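PDB 2WQL: major allergen Dau c 1 from Daucus carota, which is a pathogenesis-related plant-defence protein and food allergen of the Bet v 1 family, whose internal cavity probably carries small hydrophobic ligands. Local coordinates for residues H6-I10 and D137-T141; S97-V103 and K115-H121. The protein carries 4 engineered substitutions. All blocks are in the same frame, centred on the assembly; numbering follows the deposited sequence.

Contact 1. Residues H6-I10 and D137-T141; sequences HSLEI and DAQNT. With P4C (O-acetaldehydyl-hexaethylene glycol), chain E.
Strand 6-10 and the helical turn 137-141 run in roughly the same direction, their axes 32° apart and 10.1 Å from each other at closest approach, so side chains must bridge the space between His6, Leu8 and Ile10 on the strand and Asp137, Asn140 and Thr141 on the helix. This is the Bet v 1 fold at the seam where the first strand of the curved antiparallel sheet meets the long C-terminal helix 130-153. The polar link lies at the N-terminal end of both segments. His6, its CG anti to the backbone N (chi1 177°), presents the NE2 corner of its ring edge, and NE2 donates to Asp137 OD2 at 2.7 Å. OD2 accepts the N-H through its syn lone pair and stands somewhat out of the imidazole plane; ring and carboxylate planes lie only 23° apart. Such a pairing would probably favour the charged carboxylate. Leu8 runs alongside Asp137 but points the other way, and its CD1 sits over one face of the carboxylate, 3.8 Å from Asp137 CG. Further along, Ile10 reaches Thr141 with its CD1, while Phe144 and Lys145 of the same helix pack against Ile10 as well. Asn140 looks into the pocket, where its CG comes within 3.7 Å of C9 of the bound hexaethylene glycol derivative. On the helix itself, Asp137 O is gripped twice: Thr141 N and Thr141 OG1 approach from opposite faces of the carbonyl plane, with OG1 at 2.6 Å from Asp137 O.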
loop_
_atom_site.group_PDB
_atom_site.type_symbol
_atom_site.label_atom_id
_atom_site.label_comp_id
_atom_site.label_asym_id
_atom_site.label_seq_id
_atom_site.Cartn_x
_atom_site.Cartn_y
_atom_site.Cartn_z
ATOM N N HIS A 6 7.958 18.941 -3.231
ATOM C CA HIS A 6 6.887 18.082 -3.727
ATOM C C HIS A 6 7.462 16.788 -4.247
ATOM O O HIS A 6 8.568 16.762 -4.783
ATOM C CB HIS A 6 6.139 18.785 -4.857
ATOM C CG HIS A 6 5.065 17.958 -5.484
ATOM N ND1 HIS A 6 3.872 17.679 -4.846
ATOM C CD2 HIS A 6 4.994 17.360 -6.700
ATOM C CE1 HIS A 6 3.116 16.934 -5.639
ATOM N NE2 HIS A 6 3.774 16.725 -6.770
ATOM N N SER A 7 6.733 15.700 -4.093
ATOM C CA SER A 7 7.212 14.475 -4.683
ATOM C C SER A 7 6.194 13.830 -5.592
ATOM O O SER A 7 4.997 13.998 -5.420
ATOM C CB SER A 7 7.677 13.498 -3.608
ATOM O OG SER A 7 6.579 13.012 -2.879
ATOM N N LEU A 8 6.716 13.100 -6.571
ATOM C CA LEU A 8 5.932 12.398 -7.576
ATOM C C LEU A 8 6.462 10.982 -7.694
ATOM O O LEU A 8 7.670 10.778 -7.830
ATOM C CB LEU A 8 6.073 13.100 -8.929
ATOM C CG LEU A 8 5.424 12.396 -10.124
ATOM C CD1 LEU A 8 3.882 12.411 -9.995
ATOM C CD2 LEU A 8 5.905 13.039 -11.442
ATOM N N GLU A 9 5.563 10.009 -7.656
ATOM C CA GLU A 9 5.946 8.614 -7.818
ATOM C C GLU A 9 5.228 8.065 -9.026
ATOM O O GLU A 9 4.036 8.300 -9.192
ATOM C CB GLU A 9 5.599 7.812 -6.575
ATOM C CG GLU A 9 6.457 8.209 -5.394
ATOM C CD GLU A 9 6.330 7.268 -4.198
ATOM O OE1 GLU A 9 5.540 6.280 -4.250
ATOM O OE2 GLU A 9 7.042 7.529 -3.191
ATOM N N ILE A 10 5.956 7.366 -9.892
ATOM C CA ILE A 10 5.335 6.736 -11.049
ATOM C C ILE A 10 5.675 5.248 -11.070
ATOM O O ILE A 10 6.829 4.858 -11.060
ATOM C CB ILE A 10 5.767 7.391 -12.378
ATOM C CG1 ILE A 10 5.500 8.897 -12.368
ATOM C CG2 ILE A 10 5.032 6.765 -13.535
ATOM C CD1 ILE A 10 6.259 9.668 -13.432
ATOM N N ASP A 137 3.374 17.568 -12.956
ATOM C CA ASP A 137 3.193 16.124 -12.716
ATOM C C ASP A 137 2.510 15.399 -13.877
ATOM O O ASP A 137 2.911 14.298 -14.263
ATOM C CB ASP A 137 2.372 15.888 -11.445
ATOM C CG ASP A 137 3.165 16.152 -10.175
ATOM O OD1 ASP A 137 4.419 16.360 -10.252
ATOM O OD2 ASP A 137 2.519 16.136 -9.087
ATOM N N ALA A 138 1.469 16.025 -14.419
ATOM C CA ALA A 138 0.734 15.458 -15.538
ATOM C C ALA A 138 1.649 15.330 -16.744
ATOM O O ALA A 138 1.668 14.294 -17.411
ATOM C CB ALA A 138 -0.446 16.299 -15.879
ATOM N N GLN A 139 2.421 16.377 -17.007
ATOM C CA GLN A 139 3.219 16.432 -18.211
ATOM C C GLN A 139 4.424 15.490 -18.115
ATOM O O GLN A 139 4.802 14.844 -19.100
ATOM C CB GLN A 139 3.634 17.869 -18.463
ATOM C CG GLN A 139 4.351 18.090 -19.759
ATOM C CD GLN A 139 4.002 19.422 -20.379
ATOM O OE1 GLN A 139 2.939 19.557 -21.004
ATOM N NE2 GLN A 139 4.902 20.414 -20.223
ATOM N N ASN A 140 5.015 15.402 -16.928
ATOM C CA ASN A 140 6.143 14.507 -16.708
ATOM C C ASN A 140 5.706 13.047 -16.780
ATOM O O ASN A 140 6.445 12.188 -17.264
ATOM C CB ASN A 140 6.820 14.810 -15.366
ATOM C CG ASN A 140 7.707 16.054 -15.427
ATOM O OD1 ASN A 140 8.424 16.277 -16.394
ATOM N ND2 ASN A 140 7.637 16.883 -14.394
ATOM N N THR A 141 4.501 12.776 -16.294
ATOM C CA THR A 141 3.940 11.440 -16.365
ATOM C C THR A 141 3.648 11.087 -17.821
ATOM O O THR A 141 3.949 10.001 -18.261
ATOM C CB THR A 141 2.671 11.320 -15.491
ATOM O OG1 THR A 141 2.991 11.680 -14.148
ATOM C CG2 THR A 141 2.126 9.901 -15.508
HETATM O O1 P4C E . 16.554 13.258 -18.465
HETATM C C2 P4C E . 15.813 13.890 -17.717
HETATM C C3 P4C E . 15.146 13.237 -16.520
HETATM O O4 P4C E . 14.419 14.258 -15.811
HETATM C C5 P4C E . 14.064 13.984 -14.438
HETATM C C6 P4C E . 13.777 15.318 -13.735
HETATM O O7 P4C E . 12.384 15.618 -13.742
HETATM C C8 P4C E . 11.581 14.817 -12.847
HETATM C C9 P4C E . 10.329 14.193 -13.507
HETATM O O10 P4C E . 10.435 12.749 -13.571
HETATM C C11 P4C E . 9.605 12.128 -14.571
HETATM C C12 P4C E . 10.435 11.582 -15.731
HETATM O O13 P4C E . 10.059 12.217 -16.963
HETATM C C14 P4C E . 10.734 11.723 -18.127
HETATM C C15 P4C E . 12.090 12.397 -18.306
HETATM O O16 P4C E . 12.034 13.416 -19.307
HETATM C C17 P4C E . 12.969 14.505 -19.116
HETATM C C18 P4C E . 12.377 15.848 -19.602
HETATM O O19 P4C E . 12.985 17.001 -18.967
HETATM C C20 P4C E . 12.162 17.667 -17.988
HETATM C C21 P4C E . 13.039 18.325 -16.904
HETATM O O22 P4C E . 12.683 17.977 -15.544
#

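Contact 2. Residues S97-V103 and K115-H121; sequences SIETHMV and KTTAIFH. Engineered in segment 97-103: Met102 (natural residue Leu). With P4C (O-acetaldehydyl-hexaethylene glycol), chain E.
Glu99 and His121 make the side-chain hydrogen bond of this antiparallel strand pair: His121 NE2 donates to Glu99 OE1 at 2.9 Å and 169°. The oxygen lies in the imidazole plane, whereas the NH meets OE1 on its anti side, 22° out of the carboxylate plane. The other oxygen, OE2, accepts from His101 NE2 at 2.6 Å through its anti lone pair, again at a ring edge. One carboxylate thus joins two imidazoles, and Ile119 CD1 packs against OE2 at 3.8 Å. Glu99 reaches them because its CG stands anti to the backbone N (chi1 -179°) and the chain continues extended. His101 ND1 is hydrogen-bonded to Asp82 OD1 on the adjacent strand 80-87, so both ring nitrogens are held.

The opposite face, formed by Ile98, Thr100, Met102, Thr116, Ala118 and Phe120, is more apolar. Ile98 and Phe120 extend in company from neighbouring strands, with CG2 of Ile98 3.8 Å from Phe120 CE2. Nearer the ligand, the engineered Met102 crosses Thr116, its CG 3.4 Å from Thr116 OG1. Thr116 CG2 touches C8 of the bound glycol at 3.5 Å, and Thr100 OG1, which is hydrogen-bonded to Ser83 O, also borders it.

The side chains of the two segments are set by a regular hairpin ladder. Ser97-His121, Glu99-Ile119, His101-Thr117 and Val103-Lys115 are hydrogen-bonded pairs, with only Ser97 N to His121 O weak; Thr100-Ala118 is one of the non-hydrogen-bonded pairs between them. Residue alternation therefore separates the two chemistries: the bridging carboxylate probably remains ionised between its imidazole donors on one face, while on the other threonine methyl and hydroxyl groups, with Met102 beside them, border the bound glycol.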
loop_
_atom_site.group_PDB
_atom_site.type_symbol
_atom_site.label_atom_id
_atom_site.label_comp_id
_atom_site.label_asym_id
_atom_site.label_seq_id
_atom_site.Cartn_x
_atom_site.Cartn_y
_atom_site.Cartn_z
ATOM N N SER A 97 15.147 28.624 -8.842
ATOM C CA SER A 97 15.487 27.335 -9.445
ATOM C C SER A 97 14.603 26.198 -8.928
ATOM O O SER A 97 14.052 26.290 -7.827
ATOM C CB SER A 97 16.962 27.017 -9.193
ATOM O OG SER A 97 17.198 26.693 -7.837
ATOM N N ILE A 98 14.453 25.144 -9.737
ATOM C CA ILE A 98 13.751 23.930 -9.313
ATOM C C ILE A 98 14.745 22.772 -9.213
ATOM O O ILE A 98 15.181 22.222 -10.215
ATOM C CB ILE A 98 12.594 23.543 -10.253
ATOM C CG1 ILE A 98 11.630 24.714 -10.455
ATOM C CG2 ILE A 98 11.828 22.346 -9.697
ATOM C CD1 ILE A 98 10.554 24.447 -11.452
ATOM N N GLU A 99 15.118 22.431 -7.988
ATOM C CA GLU A 99 16.118 21.390 -7.721
ATOM C C GLU A 99 15.380 20.052 -7.669
ATOM O O GLU A 99 14.442 19.918 -6.915
ATOM C CB GLU A 99 16.815 21.707 -6.388
ATOM C CG GLU A 99 17.909 20.763 -5.919
ATOM C CD GLU A 99 18.212 20.921 -4.409
ATOM O OE1 GLU A 99 18.209 22.081 -3.900
ATOM O OE2 GLU A 99 18.449 19.883 -3.736
ATOM N N THR A 100 15.783 19.080 -8.485
ATOM C CA THR A 100 15.123 17.767 -8.489
ATOM C C THR A 100 16.075 16.593 -8.218
ATOM O O THR A 100 17.237 16.603 -8.584
ATOM C CB THR A 100 14.392 17.485 -9.817
ATOM O OG1 THR A 100 15.343 17.100 -10.818
ATOM C CG2 THR A 100 13.639 18.697 -10.293
ATOM N N HIS A 101 15.553 15.566 -7.574
ATOM C CA HIS A 101 16.331 14.360 -7.223
ATOM C C HIS A 101 15.488 13.131 -7.527
ATOM O O HIS A 101 14.400 12.987 -6.996
ATOM C CB HIS A 101 16.676 14.351 -5.743
ATOM C CG HIS A 101 17.458 15.546 -5.297
ATOM N ND1 HIS A 101 18.837 15.592 -5.349
ATOM C CD2 HIS A 101 17.061 16.744 -4.805
ATOM C CE1 HIS A 101 19.251 16.765 -4.903
ATOM N NE2 HIS A 101 18.193 17.481 -4.566
ATOM N N MET A 102 15.976 12.277 -8.412
ATOM C CA MET A 102 15.200 11.145 -8.876
ATOM C C MET A 102 15.922 9.841 -8.588
ATOM O O MET A 102 17.143 9.739 -8.743
ATOM C CB MET A 102 14.963 11.258 -10.373
ATOM C CG MET A 102 13.942 10.301 -10.892
ATOM S SD MET A 102 13.829 10.378 -12.674
ATOM C CE MET A 102 15.341 9.511 -13.099
ATOM N N VAL A 103 15.165 8.836 -8.175
ATOM C CA VAL A 103 15.724 7.502 -8.023
ATOM C C VAL A 103 14.714 6.488 -8.558
ATOM O O VAL A 103 13.529 6.634 -8.339
ATOM C CB VAL A 103 16.106 7.213 -6.548
ATOM C CG1 VAL A 103 14.868 7.225 -5.652
ATOM C CG2 VAL A 103 16.862 5.895 -6.421
ATOM N N LYS A 115 10.821 7.552 -8.229
ATOM C CA LYS A 115 10.514 8.524 -7.182
ATOM C C LYS A 115 11.276 9.822 -7.419
ATOM O O LYS A 115 12.518 9.791 -7.443
ATOM C CB LYS A 115 10.905 7.941 -5.822
ATOM C CG LYS A 115 10.185 6.607 -5.492
ATOM C CD LYS A 115 10.497 6.084 -4.090
ATOM C CE LYS A 115 9.593 4.913 -3.702
ATOM N NZ LYS A 115 10.131 4.135 -2.523
ATOM N N THR A 116 10.560 10.942 -7.598
ATOM C CA THR A 116 11.186 12.249 -7.806
ATOM C C THR A 116 10.782 13.225 -6.717
ATOM O O THR A 116 9.618 13.336 -6.374
ATOM C CB THR A 116 10.812 12.874 -9.162
ATOM O OG1 THR A 116 11.091 11.933 -10.207
ATOM C CG2 THR A 116 11.602 14.177 -9.405
ATOM N N THR A 117 11.761 13.939 -6.190
ATOM C CA THR A 117 11.530 15.017 -5.244
ATOM C C THR A 117 11.969 16.314 -5.900
ATOM O O THR A 117 13.083 16.411 -6.403
ATOM C CB THR A 117 12.376 14.812 -3.964
ATOM O OG1 THR A 117 11.976 13.590 -3.328
ATOM C CG2 THR A 117 12.223 16.006 -3.022
ATOM N N ALA A 118 11.083 17.298 -5.895
ATOM C CA ALA A 118 11.354 18.612 -6.429
ATOM C C ALA A 118 11.370 19.612 -5.265
ATOM O O ALA A 118 10.465 19.585 -4.397
ATOM C CB ALA A 118 10.297 18.973 -7.424
ATOM N N ILE A 119 12.390 20.481 -5.247
ATOM C CA ILE A 119 12.505 21.533 -4.248
ATOM C C ILE A 119 12.526 22.868 -4.963
ATOM O O ILE A 119 13.389 23.100 -5.808
ATOM C CB ILE A 119 13.759 21.365 -3.399
ATOM C CG1 ILE A 119 13.753 19.991 -2.713
ATOM C CG2 ILE A 119 13.850 22.484 -2.373
ATOM C CD1 ILE A 119 15.054 19.620 -2.061
ATOM N N PHE A 120 11.557 23.728 -4.636
ATOM C CA PHE A 120 11.396 25.026 -5.288
ATOM C C PHE A 120 12.050 26.144 -4.470
ATOM O O PHE A 120 11.603 26.474 -3.372
ATOM C CB PHE A 120 9.909 25.350 -5.488
ATOM C CG PHE A 120 9.135 24.268 -6.177
ATOM C CD1 PHE A 120 8.440 23.336 -5.444
ATOM C CD2 PHE A 120 9.105 24.187 -7.563
ATOM C CE1 PHE A 120 7.722 22.335 -6.075
ATOM C CE2 PHE A 120 8.393 23.194 -8.208
ATOM C CZ PHE A 120 7.705 22.263 -7.465
ATOM N N HIS A 121 13.091 26.741 -5.032
ATOM C CA HIS A 121 13.744 27.886 -4.434
ATOM C C HIS A 121 13.164 29.175 -4.987
ATOM O O HIS A 121 13.326 29.471 -6.173
ATOM C CB HIS A 121 15.239 27.833 -4.730
ATOM C CG HIS A 121 15.906 26.618 -4.174
ATOM N ND1 HIS A 121 16.181 26.471 -2.828
ATOM C CD2 HIS A 121 16.329 25.479 -4.775
ATOM C CE1 HIS A 121 16.758 25.297 -2.630
ATOM N NE2 HIS A 121 16.856 24.674 -3.793
HETATM O O1 P4C E . 16.554 13.258 -18.465
HETATM C C2 P4C E . 15.813 13.890 -17.717
HETATM C C3 P4C E . 15.146 13.237 -16.520
HETATM O O4 P4C E . 14.419 14.258 -15.811
HETATM C C5 P4C E . 14.064 13.984 -14.438
HETATM C C6 P4C E . 13.777 15.318 -13.735
HETATM O O7 P4C E . 12.384 15.618 -13.742
HETATM C C8 P4C E . 11.581 14.817 -12.847
HETATM C C9 P4C E . 10.329 14.193 -13.507
HETATM O O10 P4C E . 10.435 12.749 -13.571
HETATM C C11 P4C E . 9.605 12.128 -14.571
HETATM C C12 P4C E . 10.435 11.582 -15.731
HETATM O O13 P4C E . 10.059 12.217 -16.963
HETATM C C14 P4C E . 10.734 11.723 -18.127
HETATM C C15 P4C E . 12.090 12.397 -18.306
HETATM O O16 P4C E . 12.034 13.416 -19.307
HETATM C C17 P4C E . 12.969 14.505 -19.116
HETATM C C18 P4C E . 12.377 15.848 -19.602
HETATM O O19 P4C E . 12.985 17.001 -18.967
HETATM C C20 P4C E . 12.162 17.667 -17.988
HETATM C C21 P4C E . 13.039 18.325 -16.904
HETATM O O22 P4C E . 12.683 17.977 -15.544
#

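Strand 112-122 is the neighbour of strand 5-12 in the sheet, and the backbone joins the two contacts directly, with His6 O and Leu8 O lying 2.8 and 2.9 Å from Ala118 N and Thr116 N in probable hydrogen bonds. Contact 1 is a surface contact between sheet and helix, with 252 Å² buried; contact 2 is partly buried within a hairpin and covers 672 Å². Their chemistry follows suit: side chains alone span the first, whereas a backbone ladder carries the second. Both use a histidine-carboxylate bond, syn in contact 1 and anti in contact 2, and both border the bound glycol, at Asn140 and at Thr100 and Thr116.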